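Local coordinates for ribonucleoside-diphosphate reductase (Pseudomonas aeruginosa, PDB 5IM3), which probably catalyses the thioredoxin-dependent reduction of ribonucleoside diphosphates to deoxyribonucleotides for DNA synthesis, and binds dATP as an allosteric ligand, at residues N765-A770 / K868-A873; R816-P821 / I837-Q842. All coordinates share one frame; numbering follows the deposited sequence.

Interaction 1: N765-A770 / K868-A873; sequences NIMAIA and KWIDQA
With its CG lodged between backbone N and carbonyl carbon (chi1 42°), Asp871 turns its carboxylate onto the main chain of Ile766 and Met767. The contact joins two buried loops of the ten-stranded α/β-barrel domain of ribonucleotide reductase, and its centre is a carboxylate holding two consecutive peptide N-H groups. Met767 N donates to the syn lone pair of Asp871 OD1 at 2.9 Å; Ile766 N reaches Asp871 OD2 at 2.7 Å, again on the syn side but 24° out of the carboxylate plane. Gripped at both oxygens, the carboxylate has little freedom to rotate. Asp871 OD1 also lies 3.0 Å from Met767 O, an approach of two acceptors, and Gln872 N sends weak bonds to both.

Beside this polar centre, Gln872 sets its CB and CG against Met767 O and crosses Asn765 with the amide planes 60° apart, while its OE1 is taken by Thr591 N. A water bridges Asn765 OD1 and Asp871 O. Ile870 splits its branches: CG2 packs on Met767 CB at 4.0 Å, and CD1 meets Ile769 CD1 at 3.5 Å, the two isoleucines crossing at about a right angle. Helix 679-707 packs against Ile766 and Met767. Farther along, Ile769 N bonds Ala873 O at 3.3 Å, and the same oxygen receives a CA-H contact from Ala768 CA.

Interaction 2: R816-P821 / I837-Q842; sequences RGLWDP and IERIPQ
Arg839 and Asp820 approach from opposite directions and join in a salt bridge between two interhelical loops of the barrel domain. Both loops belong to helix-end motifs: Gly817, with positive phi, ends helix 807-815 in a Schellman motif, Asp820 is the N-cap of helix 821-829, and a type I turn from Ile837 to Ile840 leads to the N-cap Pro841 of helix 842-847.

The arginine chain runs out extended, then bends at chi3 (62°), which swings the guanidinium round to the aspartate. Its plane and that of the carboxylate are nearly parallel, 23° apart, yet the grip is uneven. Arg839 NH2 donates to Asp820 OD2 at 2.8 Å, on the syn lone pair, with the oxygen tilted out of the guanidinium plane, whereas Arg839 NH1 and NH2 reach Asp820 OD1 through weak bonds. That second oxygen has another task, capping Met823 N at the start of the helix: with CG of Asp820 flanked by backbone N and carbonyl carbon (chi1 42°), one carboxylate serves both helix start and neighbouring loop.

Leu818 slides past Arg839 in the opposite direction. Its CD2 lies 3.7 Å from Arg839 NH2, obliquely to the guanidinium, while the other methyl, CD1, nears Arg839 O at 3.3 Å and touches the ring atom Pro841 CD at 3.7 Å. Asp47 of the second subunit also packs on Arg839, its carboxylate close to that of Glu838, a juxtaposition of like charges. At the exposed end, Arg816 carries its NH2 to a salt bridge with Asp843, its guanidinium edge passing Pro841 with Arg816 NE 3.8 Å from Pro841 CG.

Overall arrangement
The two contacts show how one domain joins pairs of loops in two different settings. Interaction 2 falls within the 97 residues that separate the segments of interaction 1, yet their centres are 40 Å apart and their nearest atoms about 26 Å. Interaction 1 is buried: its 765-770 segment makes backbone bonds to Leu660 of strand 659-663, which pairs with strand 600-608, bearer of Cys602 in the Cys373-Cys602 disulfide. Interaction 2 lies at the surface, where the second subunit brings up Asp47 and Leu58 of helix 46-60 in its ATP cone, the helix that also supplies Lys48, Ala52 and Lys55 to the dATP pockets. Neither contact touches a bound nucleotide.

Interaction 1: N765-A770 / K868-A873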
ATOM      1  N   ASN A 765     -23.714  39.772 -26.556  1.00 46.83           N
ATOM      2  CA  ASN A 765     -23.786  39.013 -25.319  1.00 47.51           C
ATOM      3  C   ASN A 765     -23.836  40.002 -24.164  1.00 50.80           C
ATOM      4  O   ASN A 765     -23.231  41.077 -24.226  1.00 50.00           O
ATOM      5  CB  ASN A 765     -22.585  38.060 -25.165  1.00 45.90           C
ATOM      6  CG  ASN A 765     -22.640  36.877 -26.126  1.00 45.16           C
ATOM      7  OD1 ASN A 765     -23.089  35.789 -25.761  1.00 45.00           O
ATOM      8  ND2 ASN A 765     -22.176  37.086 -27.356  1.00 42.71           N
ATOM      9  N   ILE A 766     -24.571  39.639 -23.110  1.00 54.46           N
ATOM     10  CA  ILE A 766     -24.855  40.541 -21.999  1.00 56.22           C
ATOM     11  C   ILE A 766     -24.239  40.045 -20.697  1.00 56.01           C
ATOM     12  O   ILE A 766     -23.615  40.814 -19.959  1.00 54.79           O
ATOM     13  CB  ILE A 766     -26.374  40.755 -21.821  1.00 58.92           C
ATOM     14  CG1 ILE A 766     -27.087  40.981 -23.158  1.00 59.07           C
ATOM     15  CG2 ILE A 766     -26.611  41.940 -20.899  1.00 59.21           C
ATOM     16  CD1 ILE A 766     -26.815  42.310 -23.779  1.00 60.71           C
ATOM     17  N   MET A 767     -24.425  38.764 -20.382  1.00 56.63           N
ATOM     18  CA  MET A 767     -24.211  38.257 -19.034  1.00 57.45           C
ATOM     19  C   MET A 767     -23.136  37.181 -19.000  1.00 55.18           C
ATOM     20  O   MET A 767     -23.040  36.346 -19.905  1.00 54.58           O
ATOM     21  CB  MET A 767     -25.508  37.692 -18.472  1.00 61.47           C
ATOM     22  CG  MET A 767     -26.658  38.673 -18.517  1.00 65.66           C
ATOM     23  SD  MET A 767     -28.232  37.843 -18.321  1.00 69.27           S
ATOM     24  CE  MET A 767     -28.133  37.389 -16.592  1.00 70.03           C
ATOM     25  N   ALA A 768     -22.340  37.211 -17.934  1.00 50.08           N
ATOM     26  CA  ALA A 768     -21.355  36.178 -17.649  1.00 48.79           C
ATOM     27  C   ALA A 768     -20.943  36.332 -16.194  1.00 45.34           C
ATOM     28  O   ALA A 768     -20.681  37.451 -15.744  1.00 44.68           O
ATOM     29  CB  ALA A 768     -20.139  36.294 -18.573  1.00 46.49           C
ATOM     30  N   ILE A 769     -20.900  35.223 -15.462  1.00 40.11           N
ATOM     31  CA  ILE A 769     -20.538  35.232 -14.048  1.00 41.75           C
ATOM     32  C   ILE A 769     -19.079  34.803 -13.957  1.00 41.28           C
ATOM     33  O   ILE A 769     -18.751  33.621 -14.086  1.00 41.42           O
ATOM     34  CB  ILE A 769     -21.453  34.330 -13.213  1.00 43.01           C
ATOM     35  CG1 ILE A 769     -22.905  34.798 -13.321  1.00 42.21           C
ATOM     36  CG2 ILE A 769     -21.011  34.332 -11.751  1.00 40.97           C
ATOM     37  CD1 ILE A 769     -23.900  33.884 -12.611  1.00 46.34           C
ATOM     38  N   ALA A 770     -18.207  35.768 -13.726  1.00 46.20           N
ATOM     39  CA  ALA A 770     -16.776  35.570 -13.611  1.00 46.12           C
ATOM     40  C   ALA A 770     -16.350  35.602 -12.153  1.00 47.56           C
ATOM     41  O   ALA A 770     -17.095  36.073 -11.289  1.00 48.86           O
ATOM     42  CB  ALA A 770     -16.031  36.659 -14.388  1.00 46.71           C
ATOM     43  N   LYS A 868     -29.901  29.051 -17.445  1.00 60.87           N
ATOM     44  CA  LYS A 868     -31.049  29.171 -18.337  1.00 63.27           C
ATOM     45  C   LYS A 868     -31.220  30.595 -18.833  1.00 61.99           C
ATOM     46  O   LYS A 868     -31.782  30.814 -19.912  1.00 62.43           O
ATOM     47  CB  LYS A 868     -32.324  28.739 -17.629  1.00 64.28           C
ATOM     48  CG  LYS A 868     -32.199  27.460 -16.844  1.00 64.45           C
ATOM     49  CD  LYS A 868     -33.545  27.022 -16.288  1.00 67.01           C
ATOM     50  CE  LYS A 868     -34.224  28.114 -15.467  1.00 69.50           C
ATOM     51  NZ  LYS A 868     -35.562  27.689 -14.980  1.00 73.65           N
ATOM     52  N   TRP A 869     -30.761  31.571 -18.055  1.00 59.68           N
ATOM     53  CA  TRP A 869     -30.974  32.974 -18.357  1.00 61.26           C
ATOM     54  C   TRP A 869     -29.720  33.677 -18.848  1.00 60.34           C
ATOM     55  O   TRP A 869     -29.820  34.780 -19.395  1.00 64.07           O
ATOM     56  CB  TRP A 869     -31.508  33.686 -17.108  1.00 60.15           C
ATOM     57  CG  TRP A 869     -32.627  32.934 -16.452  1.00 59.92           C
ATOM     58  CD1 TRP A 869     -32.566  32.215 -15.292  1.00 58.64           C
ATOM     59  CD2 TRP A 869     -33.971  32.811 -16.928  1.00 61.37           C
ATOM     60  NE1 TRP A 869     -33.791  31.660 -15.013  1.00 60.62           N
ATOM     61  CE2 TRP A 869     -34.670  32.008 -16.005  1.00 63.74           C
ATOM     62  CE3 TRP A 869     -34.652  33.302 -18.045  1.00 63.67           C
ATOM     63  CZ2 TRP A 869     -36.018  31.692 -16.161  1.00 67.28           C
ATOM     64  CZ3 TRP A 869     -35.991  32.987 -18.198  1.00 67.79           C
ATOM     65  CH2 TRP A 869     -36.658  32.188 -17.262  1.00 69.07           C
ATOM     66  N   ILE A 870     -28.553  33.071 -18.676  1.00 53.07           N
ATOM     67  CA  ILE A 870     -27.288  33.678 -19.059  1.00 52.67           C
ATOM     68  C   ILE A 870     -26.987  33.294 -20.503  1.00 53.47           C
ATOM     69  O   ILE A 870     -27.108  32.122 -20.883  1.00 50.76           O
ATOM     70  CB  ILE A 870     -26.165  33.227 -18.108  1.00 51.15           C
ATOM     71  CG1 ILE A 870     -26.492  33.667 -16.675  1.00 50.97           C
ATOM     72  CG2 ILE A 870     -24.816  33.782 -18.549  1.00 50.97           C
ATOM     73  CD1 ILE A 870     -25.581  33.083 -15.616  1.00 50.36           C
ATOM     74  N   ASP A 871     -26.609  34.284 -21.318  1.00 55.41           N
ATOM     75  CA  ASP A 871     -26.281  33.994 -22.711  1.00 56.28           C
ATOM     76  C   ASP A 871     -24.865  33.451 -22.870  1.00 51.13           C
ATOM     77  O   ASP A 871     -24.612  32.688 -23.806  1.00 50.01           O
ATOM     78  CB  ASP A 871     -26.476  35.235 -23.594  1.00 57.90           C
ATOM     79  CG  ASP A 871     -25.976  36.513 -22.948  1.00 60.10           C
ATOM     80  OD1 ASP A 871     -25.315  36.444 -21.894  1.00 60.51           O
ATOM     81  OD2 ASP A 871     -26.250  37.596 -23.502  1.00 63.64           O
ATOM     82  N   GLN A 872     -23.946  33.803 -21.981  1.00 51.53           N
ATOM     83  CA  GLN A 872     -22.607  33.226 -21.965  1.00 49.26           C
ATOM     84  C   GLN A 872     -22.578  32.090 -20.939  1.00 46.17           C
ATOM     85  O   GLN A 872     -23.460  31.228 -21.007  1.00 47.81           O
ATOM     86  CB  GLN A 872     -21.575  34.329 -21.734  1.00 50.27           C
ATOM     87  CG  GLN A 872     -21.660  35.480 -22.719  1.00 52.35           C
ATOM     88  CD  GLN A 872     -20.358  36.252 -22.816  1.00 51.31           C
ATOM     89  OE1 GLN A 872     -19.305  35.684 -23.112  1.00 49.48           O
ATOM     90  NE2 GLN A 872     -20.422  37.551 -22.562  1.00 52.45           N
ATOM     91  N   ALA A 873     -21.631  32.037 -20.009  1.00 42.54           N
ATOM     92  CA  ALA A 873     -21.522  30.925 -19.069  1.00 43.60           C
ATOM     93  C   ALA A 873     -21.243  31.494 -17.679  1.00 43.55           C
ATOM     94  O   ALA A 873     -21.498  32.671 -17.399  1.00 40.84           O
ATOM     95  CB  ALA A 873     -20.450  29.934 -19.547  1.00 40.93           C
TER
HETATM   96  O   HOH W   1     -22.963  33.005 -25.956  1.00 47.23           O

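Interaction 2: R816-P821 / I837-Q842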
ATOM      1  N   ARG A 816     -29.515  34.173  18.816  1.00 81.47           N
ATOM      2  CA  ARG A 816     -29.719  32.988  19.639  1.00 82.42           C
ATOM      3  C   ARG A 816     -29.124  33.127  21.034  1.00 82.92           C
ATOM      4  O   ARG A 816     -29.367  32.260  21.880  1.00 83.15           O
ATOM      5  CB  ARG A 816     -29.107  31.764  18.955  1.00 81.50           C
ATOM      6  CG  ARG A 816     -29.611  31.499  17.545  1.00 81.27           C
ATOM      7  CD  ARG A 816     -31.051  31.014  17.541  1.00 85.67           C
ATOM      8  NE  ARG A 816     -31.412  30.411  16.261  1.00 84.83           N
ATOM      9  CZ  ARG A 816     -31.744  31.102  15.176  1.00 87.28           C
ATOM     10  NH1 ARG A 816     -31.762  32.428  15.208  1.00 88.25           N
ATOM     11  NH2 ARG A 816     -32.052  30.467  14.052  1.00 86.78           N
ATOM     12  N   GLY A 817     -28.363  34.187  21.297  1.00 80.90           N
ATOM     13  CA  GLY A 817     -27.630  34.285  22.543  1.00 80.48           C
ATOM     14  C   GLY A 817     -26.470  33.324  22.650  1.00 80.25           C
ATOM     15  O   GLY A 817     -26.059  32.986  23.764  1.00 80.30           O
ATOM     16  N   LEU A 818     -25.924  32.876  21.516  1.00 82.79           N
ATOM     17  CA  LEU A 818     -24.872  31.868  21.479  1.00 81.79           C
ATOM     18  C   LEU A 818     -23.518  32.446  21.076  1.00 78.85           C
ATOM     19  O   LEU A 818     -22.637  31.699  20.638  1.00 76.26           O
ATOM     20  CB  LEU A 818     -25.256  30.736  20.522  1.00 80.91           C
ATOM     21  CG  LEU A 818     -26.489  29.897  20.870  1.00 84.47           C
ATOM     22  CD1 LEU A 818     -26.848  28.980  19.704  1.00 83.31           C
ATOM     23  CD2 LEU A 818     -26.259  29.085  22.136  1.00 85.33           C
ATOM     24  N   TRP A 819     -23.331  33.758  21.207  1.00 76.23           N
ATOM     25  CA  TRP A 819     -22.057  34.400  20.894  1.00 74.65           C
ATOM     26  C   TRP A 819     -21.358  34.745  22.204  1.00 77.18           C
ATOM     27  O   TRP A 819     -21.758  35.682  22.905  1.00 78.97           O
ATOM     28  CB  TRP A 819     -22.269  35.644  20.032  1.00 75.11           C
ATOM     29  CG  TRP A 819     -20.983  36.280  19.576  1.00 73.65           C
ATOM     30  CD1 TRP A 819     -20.534  37.531  19.887  1.00 73.63           C
ATOM     31  CD2 TRP A 819     -19.978  35.692  18.735  1.00 69.52           C
ATOM     32  NE1 TRP A 819     -19.318  37.761  19.288  1.00 71.33           N
ATOM     33  CE2 TRP A 819     -18.954  36.648  18.577  1.00 69.60           C
ATOM     34  CE3 TRP A 819     -19.847  34.453  18.098  1.00 68.04           C
ATOM     35  CZ2 TRP A 819     -17.816  36.405  17.809  1.00 66.99           C
ATOM     36  CZ3 TRP A 819     -18.712  34.215  17.334  1.00 66.46           C
ATOM     37  CH2 TRP A 819     -17.714  35.186  17.198  1.00 64.42           C
ATOM     38  N   ASP A 820     -20.318  33.987  22.531  1.00 79.12           N
ATOM     39  CA  ASP A 820     -19.605  34.142  23.792  1.00 78.58           C
ATOM     40  C   ASP A 820     -18.206  33.568  23.617  1.00 75.22           C
ATOM     41  O   ASP A 820     -17.902  32.956  22.583  1.00 72.95           O
ATOM     42  CB  ASP A 820     -20.352  33.450  24.947  1.00 80.75           C
ATOM     43  CG  ASP A 820     -20.908  32.095  24.559  1.00 80.51           C
ATOM     44  OD1 ASP A 820     -20.178  31.305  23.927  1.00 78.50           O
ATOM     45  OD2 ASP A 820     -22.079  31.822  24.893  1.00 83.66           O
ATOM     46  N   PRO A 821     -17.319  33.769  24.597  1.00 71.61           N
ATOM     47  CA  PRO A 821     -15.940  33.272  24.446  1.00 70.65           C
ATOM     48  C   PRO A 821     -15.826  31.788  24.128  1.00 69.83           C
ATOM     49  O   PRO A 821     -14.985  31.417  23.298  1.00 70.17           O
ATOM     50  CB  PRO A 821     -15.311  33.614  25.801  1.00 73.34           C
ATOM     51  CG  PRO A 821     -16.024  34.843  26.226  1.00 75.67           C
ATOM     52  CD  PRO A 821     -17.444  34.686  25.745  1.00 74.99           C
ATOM     53  N   ILE A 837     -20.900  21.052  16.613  1.00 84.04           N
ATOM     54  CA  ILE A 837     -20.881  21.761  17.888  1.00 84.65           C
ATOM     55  C   ILE A 837     -22.323  21.807  18.381  1.00 84.53           C
ATOM     56  O   ILE A 837     -23.201  22.369  17.713  1.00 82.47           O
ATOM     57  CB  ILE A 837     -20.242  23.156  17.799  1.00 82.38           C
ATOM     58  CG1 ILE A 837     -21.218  24.201  17.286  1.00 83.45           C
ATOM     59  CG2 ILE A 837     -18.984  23.130  16.921  1.00 80.24           C
ATOM     60  CD1 ILE A 837     -20.520  25.530  17.039  1.00 82.60           C
ATOM     61  N   GLU A 838     -22.555  21.187  19.535  1.00 84.37           N
ATOM     62  CA  GLU A 838     -23.907  20.867  19.989  1.00 87.29           C
ATOM     63  C   GLU A 838     -24.775  22.109  20.164  1.00 84.66           C
ATOM     64  O   GLU A 838     -25.967  22.089  19.844  1.00 85.02           O
ATOM     65  CB  GLU A 838     -23.835  20.080  21.304  1.00 92.41           C
ATOM     66  CG  GLU A 838     -23.264  20.861  22.499  1.00 96.07           C
ATOM     67  CD  GLU A 838     -21.843  21.356  22.270  1.00 96.77           C
ATOM     68  OE1 GLU A 838     -21.053  20.614  21.644  1.00 96.53           O
ATOM     69  OE2 GLU A 838     -21.523  22.492  22.679  1.00 97.48           O
ATOM     70  N   ARG A 839     -24.202  23.197  20.685  1.00 79.00           N
ATOM     71  CA  ARG A 839     -25.018  24.333  21.099  1.00 79.96           C
ATOM     72  C   ARG A 839     -25.690  25.051  19.935  1.00 78.49           C
ATOM     73  O   ARG A 839     -26.692  25.740  20.149  1.00 81.45           O
ATOM     74  CB  ARG A 839     -24.167  25.319  21.892  1.00 81.55           C
ATOM     75  CG  ARG A 839     -23.817  24.829  23.290  1.00 85.35           C
ATOM     76  CD  ARG A 839     -22.780  25.724  23.926  1.00 85.04           C
ATOM     77  NE  ARG A 839     -23.272  27.092  24.075  1.00 85.98           N
ATOM     78  CZ  ARG A 839     -22.545  28.186  23.866  1.00 84.91           C
ATOM     79  NH1 ARG A 839     -21.278  28.098  23.478  1.00 81.61           N
ATOM     80  NH2 ARG A 839     -23.095  29.382  24.032  1.00 86.80           N
ATOM     81  N   ILE A 840     -25.175  24.914  18.721  1.00 74.56           N
ATOM     82  CA  ILE A 840     -25.767  25.609  17.575  1.00 72.41           C
ATOM     83  C   ILE A 840     -26.940  24.784  17.051  1.00 73.89           C
ATOM     84  O   ILE A 840     -26.769  23.585  16.780  1.00 73.80           O
ATOM     85  CB  ILE A 840     -24.724  25.839  16.488  1.00 68.99           C
ATOM     86  CG1 ILE A 840     -23.853  27.039  16.875  1.00 66.74           C
ATOM     87  CG2 ILE A 840     -25.384  26.076  15.122  1.00 68.53           C
ATOM     88  CD1 ILE A 840     -22.913  27.509  15.753  1.00 63.93           C
ATOM     89  N   PRO A 841     -28.124  25.372  16.889  1.00 77.12           N
ATOM     90  CA  PRO A 841     -29.263  24.598  16.385  1.00 79.34           C
ATOM     91  C   PRO A 841     -29.064  24.180  14.936  1.00 76.13           C
ATOM     92  O   PRO A 841     -28.240  24.731  14.204  1.00 73.87           O
ATOM     93  CB  PRO A 841     -30.447  25.561  16.533  1.00 81.41           C
ATOM     94  CG  PRO A 841     -29.835  26.918  16.531  1.00 78.84           C
ATOM     95  CD  PRO A 841     -28.497  26.765  17.190  1.00 77.71           C
ATOM     96  N   GLN A 842     -29.852  23.184  14.526  1.00 82.18           N
ATOM     97  CA  GLN A 842     -29.635  22.553  13.229  1.00 81.17           C
ATOM     98  C   GLN A 842     -29.904  23.513  12.077  1.00 80.62           C
ATOM     99  O   GLN A 842     -29.297  23.374  11.009  1.00 78.67           O
ATOM    100  CB  GLN A 842     -30.514  21.307  13.097  1.00 85.01           C
ATOM    101  CG  GLN A 842     -30.149  20.412  11.919  1.00 84.93           C
ATOM    102  CD  GLN A 842     -28.751  19.831  12.032  1.00 83.37           C
ATOM    103  OE1 GLN A 842     -28.289  19.502  13.125  1.00 84.95           O
ATOM    104  NE2 GLN A 842     -28.067  19.707  10.899  1.00 81.11           N
TER